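Local coordinates for protein putrescine aminotransferase (Halomonas elongata DSM 2581, PDB 6GWI) that probably transfers amino groups from amines such as putrescine to keto acceptors, using a covalently held pyridoxal-5'-phosphate cofactor, at residues R110-G115 with N121-R126; G117-D122 with H316-S321; A149-T154 with V254-I259; K285-S288 with P293-G296. All blocks are in the same frame, centred on the assembly; numbering follows the deposited sequence.

All four contacts lie in one class-III aminotransferase chain and gather round pyridoxal-5'-phosphate. Contacts 1 and 2 share helix 117-134, with centres about 5 Å apart. Contact 1 sets this helix against strand 108-114, and contact 2 sets its first turns against loop 316-321. Contact 3 joins the loop before helix 155-160 to the end of strand 252-255 at the pyridine ring, and contact 4, its centre about 13 Å away, holds the cofactor lysine. Strands 108-114 and 295-300 are sheet neighbours, which ties contact 1 to contact 4. Along the chain, contact 1 closes first, then contacts 3 and 4; contact 2 spans both later ones. Contact 2 reaches the second cofactor, so each cofactor site is built from both subunits.

Contact 1 of 4, residues R110-G115 with N121-R126; sequences RVFFTG and NDTVLR
Thr123 on helix 117-134 faces Phe112 and Thr114 on strand 108-114, and each branch of the threonine takes one of them. Its methyl CG2 lies over one face of the Phe112 ring. The nearest ring atom is Phe112 CD1, 3.9 Å from Thr123 CG2. With CG2 anti to the backbone N, the methyl points off the helix at the ring. The hydroxyl branch goes to the other partner: Thr123 OG1 touches Thr114 CG2 at 3.4 Å. Here the two threonine side chains run past each other in opposite directions.

No hydrogen bond crosses between the segments. The hydroxyls are satisfied nearby instead. Thr123 OG1 bonds to Glu119 O, one helical turn back, and to His316 NE2. Thr114 OG1 bonds to Ser116 O. This leaves mainly van der Waals packing between helix and strand, and all three residues are buried.

The strand is paired with strand 295-300 through Phe112 and Thr114. On the other face of the strand, Phe113 and Val111 pack on helix 91-103. Val111 and Phe112 also pair in parallel with a strand of the second subunit, so the sheet continues across the interface.

Contact 2 of 4, residues G117-D122 with H316-S321; sequences GSEAND and HGFTYS. With PLP (pyridoxal-5'-phosphate), chain D; PLP (pyridoxal-5'-phosphate), chain C.
O1P of the chain D cofactor is gripped twice by Ser118, at the start of helix 117-134. Ser118 OG donates to it at 2.7 Å, and Ser118 N donates to it at 2.8 Å. Gly117 N reaches the neighbouring phosphate oxygen O2P at 3.1 Å. The phosphate thus sits at the N-terminal end of the helix, where the helix dipole would probably help to stabilise its charge. The loop 316-321 does similar work for the chain C cofactor. Thr319 N and OG1 both donate to its O1P, the amide bond being nearly straight at 166°.

Between these two phosphate sites, Glu119 lies over one face of the Phe318 ring. CB lies 3.7 Å from Phe318 CZ, and CG forms a CH-pi contact with the same ring. Beyond CG the chain is extended, so the carboxylate also lies over the ring. The two planes are only 4° apart and stacked. Glu119 OE2 accepts from Gly115 N, which helps to fix the carboxylate. O2P of the chain C cofactor approaches Phe318 at its edge. With an alanine in place of Phe318, Glu119 would probably lose the flat surface it lies on, and a gap would open beside the second phosphate.

Phe318 to Ser321 form a type I beta turn, and Phe318 N donates to Ser321 OG. Thr319 OG1 of the second subunit bonds the chain D cofactor, and Gly117 N and Ser118 OG of that subunit bond the chain C one. A helix N-terminus from one subunit and a threonine from the other holding one phosphate is characteristic of class-III aminotransferases, within fold type I.

Contact 3 of 4, residues A149-T154 with V254-I259; sequences AYHGST and VADEVI. With PLP (pyridoxal-5'-phosphate), chain D.
His151 and Asp256 meet nearly in one plane, the imidazole and carboxylate being 22° apart. His151 ND1 donates to Asp256 OD2 at 2.7 Å. The bond is almost straight at 172°, and the acceptor lies in the plane of the imidazole. OD2 uses its anti lone pair, which faces away from OD1. The Asp256 side chain has CG anti to its backbone N, chi1 -173°, and this carries the carboxylate toward the histidine and the cofactor.

OD2 also lies 2.8 Å from N1 of the pyridoxal ring and accepts from Asn121 ND2. The other oxygen, OD1, accepts from Val258 N at 3.1 Å, closing an Asx turn. Both oxygens are therefore held, and the carboxylate has little freedom to rotate.

Val258 lies against one face of the pyridine ring, its CB within 3.5 Å of N1. The edge of the Tyr150 ring meets the opposite face, presenting CD2 and CE2, with CD2 3.5 Å from C4. That cofactor atom lies near the plane of the tyrosine ring. An asparagine in place of Asp256 would probably leave the pyridine nitrogen without its negative partner and weaken the grip on His151.

An aspartate beside the pyridine nitrogen is usual in fold-type I enzymes. Its charge is thought to favour a protonated N1, which makes the ring a better electron sink. His151 probably helps to position that carboxylate.

Contact 4 of 4, residues K285-S288 with P293-G296; sequences KGLS and PIGG. With PLP (pyridoxal-5'-phosphate), chain D.
Leu287 and Ile294 pack across the short connection between strands 280-283 and 295-300, just beyond the lysine that carries the cofactor in this fold-type I aminotransferase. Their side chains cross at about a right angle, and Leu287 CD2 is 4.0 Å from Ile294 CG2. The same CD2 also rests against the Ile294 carbonyl oxygen and Gly295 CA. Ile294 CG2 further meets Ser288 CB at 3.8 Å. It lies between the backbone N and the carbonyl carbon of its own residue, which turns it toward the serine. Helix 324-339 adds Ala330, which touches both Leu287 and Ile294.

The polar links run through one water, as no direct hydrogen bond joins the two segments. This water donates to Ile294 O at 2.6 Å on one side. Across the contact it bonds to Ser288 OG at 2.9 Å and to Lys285 O at 3.2 Å. Ser288 OG has a further partner in Leu292 O. The water thus joins the lysine's own carbonyl to the residue just before strand 295-300.

The covalent link is at the end of Lys285. Its CB points away from 293-296, and the chain is extended until a bend at the last torsion, chi4 89°. The bend brings NZ to C4A, the former aldehyde carbon, consistent with an internal aldimine, and Lys285 NZ is modelled 1.2 Å from C4A of the chain D cofactor.

Contact 1 of 4, residues R110-G115 with N121-R126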
# COMPACT_ATOMS: atom_id res chain seq x y z
N ARG B 110 18.57 -8.72 -3.85
CA ARG B 110 17.89 -8.30 -2.62
C ARG B 110 16.49 -7.81 -2.95
O ARG B 110 16.18 -7.42 -4.08
CB ARG B 110 18.68 -7.22 -1.88
CG ARG B 110 19.96 -7.74 -1.25
CD ARG B 110 20.93 -6.62 -0.94
NE ARG B 110 22.23 -7.14 -0.52
CZ ARG B 110 23.31 -7.19 -1.30
NH1 ARG B 110 23.27 -6.75 -2.55
NH2 ARG B 110 24.44 -7.68 -0.82
N VAL B 111 15.62 -7.86 -1.94
CA VAL B 111 14.24 -7.41 -2.09
C VAL B 111 13.84 -6.61 -0.86
O VAL B 111 14.19 -6.95 0.27
CB VAL B 111 13.27 -8.60 -2.32
CG1 VAL B 111 13.25 -9.52 -1.11
CG2 VAL B 111 11.87 -8.09 -2.64
N PHE B 112 13.11 -5.52 -1.11
CA PHE B 112 12.43 -4.75 -0.08
C PHE B 112 10.93 -4.99 -0.26
O PHE B 112 10.39 -4.74 -1.34
CB PHE B 112 12.76 -3.26 -0.20
CG PHE B 112 12.25 -2.43 0.95
CD1 PHE B 112 10.90 -2.14 1.07
CD2 PHE B 112 13.13 -1.91 1.89
CE1 PHE B 112 10.43 -1.37 2.12
CE2 PHE B 112 12.67 -1.14 2.94
CZ PHE B 112 11.32 -0.87 3.05
N PHE B 113 10.28 -5.51 0.77
CA PHE B 113 8.88 -5.89 0.65
C PHE B 113 7.95 -4.70 0.90
O PHE B 113 8.24 -3.82 1.71
CB PHE B 113 8.53 -7.03 1.61
CG PHE B 113 9.16 -8.34 1.24
CD1 PHE B 113 8.79 -8.99 0.07
CD2 PHE B 113 10.11 -8.93 2.05
CE1 PHE B 113 9.37 -10.20 -0.27
CE2 PHE B 113 10.69 -10.13 1.71
CZ PHE B 113 10.31 -10.77 0.55
N THR B 114 6.84 -4.69 0.17
CA THR B 114 5.77 -3.72 0.34
C THR B 114 4.44 -4.45 0.26
O THR B 114 4.39 -5.68 0.12
CB THR B 114 5.82 -2.61 -0.72
OG1 THR B 114 5.49 -3.16 -2.00
CG2 THR B 114 7.20 -2.00 -0.79
N GLY B 115 3.35 -3.70 0.32
CA GLY B 115 2.03 -4.29 0.24
C GLY B 115 1.39 -4.25 -1.13
O GLY B 115 0.45 -5.00 -1.40
N ASN B 121 6.52 1.35 -6.08
CA ASN B 121 7.04 2.47 -6.86
C ASN B 121 7.41 3.66 -5.98
O ASN B 121 8.37 4.37 -6.29
CB ASN B 121 6.05 2.86 -7.96
CG ASN B 121 6.19 1.97 -9.20
OD1 ASN B 121 7.25 1.93 -9.83
ND2 ASN B 121 5.13 1.25 -9.54
N ASP B 122 6.70 3.87 -4.86
CA ASP B 122 7.17 4.85 -3.88
C ASP B 122 8.54 4.47 -3.34
O ASP B 122 9.41 5.33 -3.15
CB ASP B 122 6.20 4.98 -2.70
CG ASP B 122 4.91 5.68 -3.07
OD1 ASP B 122 4.07 5.06 -3.75
OD2 ASP B 122 4.74 6.86 -2.67
N THR B 123 8.73 3.19 -3.03
CA THR B 123 10.03 2.70 -2.58
C THR B 123 11.09 2.96 -3.64
O THR B 123 12.19 3.45 -3.34
CB THR B 123 9.93 1.20 -2.28
OG1 THR B 123 8.81 0.96 -1.40
CG2 THR B 123 11.21 0.69 -1.63
N VAL B 124 10.77 2.64 -4.90
CA VAL B 124 11.68 2.92 -6.01
C VAL B 124 12.10 4.38 -6.00
O VAL B 124 13.29 4.70 -6.12
CB VAL B 124 11.01 2.54 -7.35
CG1 VAL B 124 11.72 3.21 -8.52
CG2 VAL B 124 10.99 1.03 -7.52
N LEU B 125 11.13 5.28 -5.89
CA LEU B 125 11.43 6.71 -6.02
C LEU B 125 12.36 7.17 -4.90
O LEU B 125 13.33 7.90 -5.16
CB LEU B 125 10.14 7.52 -6.03
CG LEU B 125 10.25 9.03 -6.27
CD1 LEU B 125 11.12 9.34 -7.47
CD2 LEU B 125 8.86 9.62 -6.48
N ARG B 126 12.09 6.77 -3.66
CA ARG B 126 12.95 7.18 -2.55
C ARG B 126 14.31 6.51 -2.65
O ARG B 126 15.33 7.14 -2.34
CB ARG B 126 12.29 6.86 -1.21
CG ARG B 126 11.05 7.68 -0.92
CD ARG B 126 10.57 7.47 0.51
NE ARG B 126 11.42 8.14 1.49
CZ ARG B 126 11.40 7.89 2.80
NH1 ARG B 126 10.57 6.98 3.29
NH2 ARG B 126 12.21 8.55 3.62

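Contact 2 of 4, residues G117-D122 with H316-S321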
# COMPACT_ATOMS: atom_id res chain seq x y z
N GLY B 117 1.90 -2.71 -5.59
CA GLY B 117 2.76 -2.18 -6.64
C GLY B 117 2.98 -0.69 -6.52
O GLY B 117 4.05 -0.19 -6.87
N SER B 118 1.97 0.04 -6.03
CA SER B 118 2.13 1.48 -5.84
C SER B 118 3.18 1.78 -4.77
O SER B 118 4.08 2.60 -4.99
CB SER B 118 0.78 2.11 -5.46
OG SER B 118 -0.13 2.06 -6.54
N GLU B 119 3.07 1.13 -3.61
CA GLU B 119 4.07 1.33 -2.56
C GLU B 119 5.45 0.90 -3.04
O GLU B 119 6.46 1.47 -2.61
CB GLU B 119 3.69 0.54 -1.31
CG GLU B 119 2.49 1.09 -0.56
CD GLU B 119 2.09 0.20 0.61
OE1 GLU B 119 1.25 0.64 1.42
OE2 GLU B 119 2.63 -0.92 0.72
N ALA B 120 5.51 -0.11 -3.90
CA ALA B 120 6.79 -0.50 -4.50
C ALA B 120 7.36 0.64 -5.33
O ALA B 120 8.57 0.90 -5.28
CB ALA B 120 6.60 -1.75 -5.36
N ASN B 121 6.52 1.35 -6.08
CA ASN B 121 7.04 2.47 -6.86
C ASN B 121 7.41 3.66 -5.98
O ASN B 121 8.37 4.37 -6.29
CB ASN B 121 6.05 2.86 -7.96
CG ASN B 121 6.19 1.97 -9.20
OD1 ASN B 121 7.25 1.93 -9.83
ND2 ASN B 121 5.13 1.25 -9.54
N ASP B 122 6.70 3.87 -4.86
CA ASP B 122 7.17 4.85 -3.88
C ASP B 122 8.54 4.47 -3.34
O ASP B 122 9.41 5.33 -3.15
CB ASP B 122 6.20 4.98 -2.70
CG ASP B 122 4.91 5.68 -3.07
OD1 ASP B 122 4.07 5.06 -3.75
OD2 ASP B 122 4.74 6.86 -2.67
N HIS B 316 12.31 4.14 5.93
CA HIS B 316 11.31 3.81 4.94
C HIS B 316 10.76 2.42 5.24
O HIS B 316 11.50 1.54 5.67
CB HIS B 316 11.90 3.84 3.53
CG HIS B 316 10.90 3.51 2.46
ND1 HIS B 316 9.97 4.42 2.01
CD2 HIS B 316 10.66 2.37 1.78
CE1 HIS B 316 9.21 3.86 1.09
NE2 HIS B 316 9.61 2.61 0.93
N GLY B 317 9.47 2.25 5.03
CA GLY B 317 8.87 0.93 5.11
C GLY B 317 7.44 1.00 5.61
O GLY B 317 6.94 2.04 6.02
N PHE B 318 6.79 -0.16 5.58
CA PHE B 318 5.36 -0.26 5.86
C PHE B 318 5.09 -1.33 6.90
O PHE B 318 5.74 -2.38 6.92
CB PHE B 318 4.59 -0.55 4.57
CG PHE B 318 4.93 0.40 3.45
CD1 PHE B 318 4.29 1.62 3.33
CD2 PHE B 318 5.93 0.09 2.54
CE1 PHE B 318 4.62 2.50 2.31
CE2 PHE B 318 6.27 0.96 1.52
CZ PHE B 318 5.61 2.17 1.41
N THR B 319 4.10 -1.06 7.76
CA THR B 319 3.67 -1.98 8.80
C THR B 319 3.56 -3.41 8.27
O THR B 319 4.02 -4.36 8.91
CB THR B 319 2.33 -1.51 9.38
OG1 THR B 319 2.49 -0.24 10.01
CG2 THR B 319 1.81 -2.50 10.40
N TYR B 320 2.96 -3.56 7.09
CA TYR B 320 2.71 -4.88 6.52
C TYR B 320 3.78 -5.31 5.52
O TYR B 320 3.57 -6.27 4.78
CB TYR B 320 1.32 -4.90 5.89
CG TYR B 320 0.20 -4.71 6.91
CD1 TYR B 320 0.24 -5.36 8.13
CD2 TYR B 320 -0.88 -3.87 6.65
CE1 TYR B 320 -0.76 -5.19 9.07
CE2 TYR B 320 -1.90 -3.69 7.59
CZ TYR B 320 -1.83 -4.36 8.80
OH TYR B 320 -2.82 -4.20 9.74
N SER B 321 4.92 -4.62 5.49
CA SER B 321 6.06 -5.09 4.73
C SER B 321 6.45 -6.49 5.18
O SER B 321 6.69 -6.72 6.37
CB SER B 321 7.26 -4.15 4.89
OG SER B 321 7.03 -2.89 4.29
N1 PLP D . 2.71 -0.73 -11.86
C2 PLP D . 2.05 -1.36 -12.90
C2A PLP D . 2.77 -1.61 -14.20
C3 PLP D . 0.73 -1.76 -12.73
O3 PLP D . 0.09 -2.38 -13.77
C4 PLP D . 0.06 -1.54 -11.52
C4A PLP D . -1.04 -2.50 -11.15
C5 PLP D . 0.74 -0.89 -10.49
C6 PLP D . 2.06 -0.49 -10.67
C5A PLP D . 0.08 -0.60 -9.16
O4P PLP D . -0.03 -1.75 -8.36
P PLP D . -1.07 -1.73 -7.13
O1P PLP D . -0.71 -0.60 -6.19
O2P PLP D . -1.02 -3.06 -6.42
O3P PLP D . -2.46 -1.51 -7.67
N1 PLP C . -0.49 6.85 10.07
C2 PLP C . -0.16 6.53 11.37
C2A PLP C . -0.66 7.40 12.48
C3 PLP C . 0.62 5.40 11.64
O3 PLP C . 0.94 5.10 12.93
C4 PLP C . 1.07 4.59 10.59
C4A PLP C . 1.43 3.15 10.88
C5 PLP C . 0.73 4.93 9.28
C6 PLP C . -0.04 6.06 9.03
C5A PLP C . 1.21 4.10 8.12
O4P PLP C . 0.51 2.87 8.01
P PLP C . 1.19 1.69 7.15
O1P PLP C . 2.48 1.28 7.83
O2P PLP C . 1.47 2.19 5.75
O3P PLP C . 0.24 0.51 7.11

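Contact 3 of 4, residues A149-T154 with V254-I259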
# COMPACT_ATOMS: atom_id res chain seq x y z
N ALA B 149 1.94 5.63 -19.37
CA ALA B 149 2.44 4.61 -18.46
C ALA B 149 1.58 4.57 -17.20
O ALA B 149 0.93 5.56 -16.83
CB ALA B 149 3.90 4.88 -18.08
N TYR B 150 1.58 3.42 -16.54
CA TYR B 150 0.90 3.27 -15.26
C TYR B 150 1.89 2.70 -14.26
O TYR B 150 2.49 1.65 -14.50
CB TYR B 150 -0.33 2.37 -15.38
CG TYR B 150 -1.14 2.37 -14.10
CD1 TYR B 150 -2.05 3.39 -13.84
CD2 TYR B 150 -0.99 1.37 -13.15
CE1 TYR B 150 -2.78 3.42 -12.67
CE2 TYR B 150 -1.72 1.38 -11.98
CZ TYR B 150 -2.61 2.41 -11.74
OH TYR B 150 -3.36 2.46 -10.59
N HIS B 151 2.08 3.41 -13.15
CA HIS B 151 2.98 2.98 -12.09
C HIS B 151 2.32 3.06 -10.72
O HIS B 151 3.02 3.14 -9.71
CB HIS B 151 4.26 3.81 -12.12
CG HIS B 151 5.04 3.68 -13.39
ND1 HIS B 151 5.61 2.49 -13.79
CD2 HIS B 151 5.32 4.57 -14.37
CE1 HIS B 151 6.21 2.66 -14.96
NE2 HIS B 151 6.05 3.92 -15.33
N GLY B 152 0.99 3.05 -10.66
CA GLY B 152 0.27 2.98 -9.41
C GLY B 152 -0.52 4.24 -9.13
O GLY B 152 -0.64 5.15 -9.96
N SER B 153 -1.06 4.29 -7.91
CA SER B 153 -2.05 5.30 -7.54
C SER B 153 -1.73 6.03 -6.25
O SER B 153 -2.56 6.81 -5.77
CB SER B 153 -3.43 4.66 -7.44
OG SER B 153 -4.44 5.64 -7.37
N THR B 154 -0.57 5.79 -5.64
CA THR B 154 -0.06 6.74 -4.67
C THR B 154 0.28 8.03 -5.41
O THR B 154 0.25 8.10 -6.64
CB THR B 154 1.18 6.21 -3.97
OG1 THR B 154 2.14 5.82 -4.97
CG2 THR B 154 0.84 5.01 -3.09
N VAL B 254 14.69 1.47 -14.16
CA VAL B 254 13.63 0.86 -13.36
C VAL B 254 12.67 0.19 -14.33
O VAL B 254 11.99 0.87 -15.12
CB VAL B 254 12.90 1.89 -12.48
CG1 VAL B 254 11.83 1.19 -11.64
CG2 VAL B 254 13.88 2.64 -11.60
N ALA B 255 12.60 -1.13 -14.28
CA ALA B 255 11.64 -1.91 -15.06
C ALA B 255 10.47 -2.24 -14.14
O ALA B 255 10.63 -3.03 -13.19
CB ALA B 255 12.29 -3.16 -15.63
N ASP B 256 9.31 -1.64 -14.40
CA ASP B 256 8.13 -1.90 -13.58
C ASP B 256 7.53 -3.23 -14.02
O ASP B 256 6.91 -3.32 -15.08
CB ASP B 256 7.11 -0.76 -13.72
CG ASP B 256 5.94 -0.90 -12.76
OD1 ASP B 256 5.67 -2.02 -12.29
OD2 ASP B 256 5.27 0.12 -12.47
N GLU B 257 7.70 -4.26 -13.19
CA GLU B 257 7.32 -5.63 -13.50
C GLU B 257 6.02 -6.04 -12.81
O GLU B 257 5.76 -7.24 -12.66
CB GLU B 257 8.43 -6.59 -13.11
CG GLU B 257 9.71 -6.42 -13.89
CD GLU B 257 9.66 -7.09 -15.24
OE1 GLU B 257 8.63 -7.72 -15.57
OE2 GLU B 257 10.66 -7.01 -15.98
N VAL B 258 5.21 -5.07 -12.38
CA VAL B 258 4.02 -5.40 -11.59
C VAL B 258 3.06 -6.27 -12.40
O VAL B 258 2.43 -7.18 -11.85
CB VAL B 258 3.35 -4.10 -11.10
CG1 VAL B 258 1.97 -4.38 -10.51
CG2 VAL B 258 4.24 -3.43 -10.06
N ILE B 259 2.92 -6.01 -13.70
CA ILE B 259 2.10 -6.86 -14.55
C ILE B 259 2.92 -7.94 -15.25
O ILE B 259 2.49 -9.09 -15.33
CB ILE B 259 1.33 -6.00 -15.58
CG1 ILE B 259 0.07 -5.41 -14.94
CG2 ILE B 259 0.97 -6.83 -16.82
CD1 ILE B 259 -0.72 -4.48 -15.84
N1 PLP D . 2.71 -0.73 -11.86
C2 PLP D . 2.05 -1.36 -12.90
C2A PLP D . 2.77 -1.61 -14.20
C3 PLP D . 0.73 -1.76 -12.73
O3 PLP D . 0.09 -2.38 -13.77
C4 PLP D . 0.06 -1.54 -11.52
C4A PLP D . -1.04 -2.50 -11.15
C5 PLP D . 0.74 -0.89 -10.49
C6 PLP D . 2.06 -0.49 -10.67
C5A PLP D . 0.08 -0.60 -9.16
O4P PLP D . -0.03 -1.75 -8.36
P PLP D . -1.07 -1.73 -7.13
O1P PLP D . -0.71 -0.60 -6.19
O2P PLP D . -1.02 -3.06 -6.42
O3P PLP D . -2.46 -1.51 -7.67

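Contact 4 of 4, residues K285-S288 with P293-G296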
# COMPACT_ATOMS: atom_id res chain seq x y z
N LYS B 285 0.91 -8.05 -7.83
CA LYS B 285 -0.06 -8.77 -8.65
C LYS B 285 0.25 -10.27 -8.71
O LYS B 285 -0.08 -11.00 -7.78
CB LYS B 285 -0.11 -8.15 -10.05
CG LYS B 285 -0.86 -6.80 -10.07
CD LYS B 285 -1.07 -6.25 -11.48
CE LYS B 285 -1.97 -5.00 -11.49
NZ LYS B 285 -1.22 -3.70 -11.34
N GLY B 286 0.86 -10.73 -9.80
CA GLY B 286 1.09 -12.16 -9.97
C GLY B 286 2.01 -12.78 -8.93
O GLY B 286 2.06 -14.01 -8.83
N LEU B 287 2.73 -11.96 -8.17
CA LEU B 287 3.61 -12.45 -7.12
C LEU B 287 2.92 -13.45 -6.21
O LEU B 287 3.55 -14.41 -5.73
CB LEU B 287 4.13 -11.26 -6.31
CG LEU B 287 4.97 -11.54 -5.06
CD1 LEU B 287 6.16 -12.42 -5.39
CD2 LEU B 287 5.41 -10.21 -4.46
N SER B 288 1.63 -13.24 -5.94
CA SER B 288 0.86 -14.11 -5.06
C SER B 288 -0.38 -14.68 -5.76
O SER B 288 -1.28 -15.19 -5.09
CB SER B 288 0.45 -13.34 -3.81
OG SER B 288 -0.38 -12.24 -4.15
N PRO B 293 -2.46 -9.70 -0.53
CA PRO B 293 -1.70 -8.54 -1.01
C PRO B 293 -0.25 -8.60 -0.57
O PRO B 293 0.06 -8.79 0.61
CB PRO B 293 -2.42 -7.34 -0.37
CG PRO B 293 -3.65 -7.86 0.24
CD PRO B 293 -3.45 -9.33 0.49
N ILE B 294 0.65 -8.43 -1.54
CA ILE B 294 2.07 -8.32 -1.25
C ILE B 294 2.76 -7.79 -2.49
O ILE B 294 2.37 -8.11 -3.62
CB ILE B 294 2.67 -9.67 -0.81
CG1 ILE B 294 4.18 -9.53 -0.58
CG2 ILE B 294 2.38 -10.77 -1.85
CD1 ILE B 294 4.79 -10.69 0.18
N GLY B 295 3.74 -6.93 -2.29
CA GLY B 295 4.56 -6.43 -3.38
C GLY B 295 5.98 -6.25 -2.90
O GLY B 295 6.30 -6.66 -1.78
N GLY B 296 6.83 -5.66 -3.73
CA GLY B 296 8.18 -5.37 -3.29
C GLY B 296 8.98 -4.75 -4.42
O GLY B 296 8.47 -4.51 -5.52
N1 PLP D . 2.71 -0.73 -11.86
C2 PLP D . 2.05 -1.36 -12.90
C2A PLP D . 2.77 -1.61 -14.20
C3 PLP D . 0.73 -1.76 -12.73
O3 PLP D . 0.09 -2.38 -13.77
C4 PLP D . 0.06 -1.54 -11.52
C4A PLP D . -1.04 -2.50 -11.15
C5 PLP D . 0.74 -0.89 -10.49
C6 PLP D . 2.06 -0.49 -10.67
C5A PLP D . 0.08 -0.60 -9.16
O4P PLP D . -0.03 -1.75 -8.36
P PLP D . -1.07 -1.73 -7.13
O1P PLP D . -0.71 -0.60 -6.19
O2P PLP D . -1.02 -3.06 -6.42
O3P PLP D . -2.46 -1.51 -7.67
O HOH W 1 0.76 -9.67 -5.01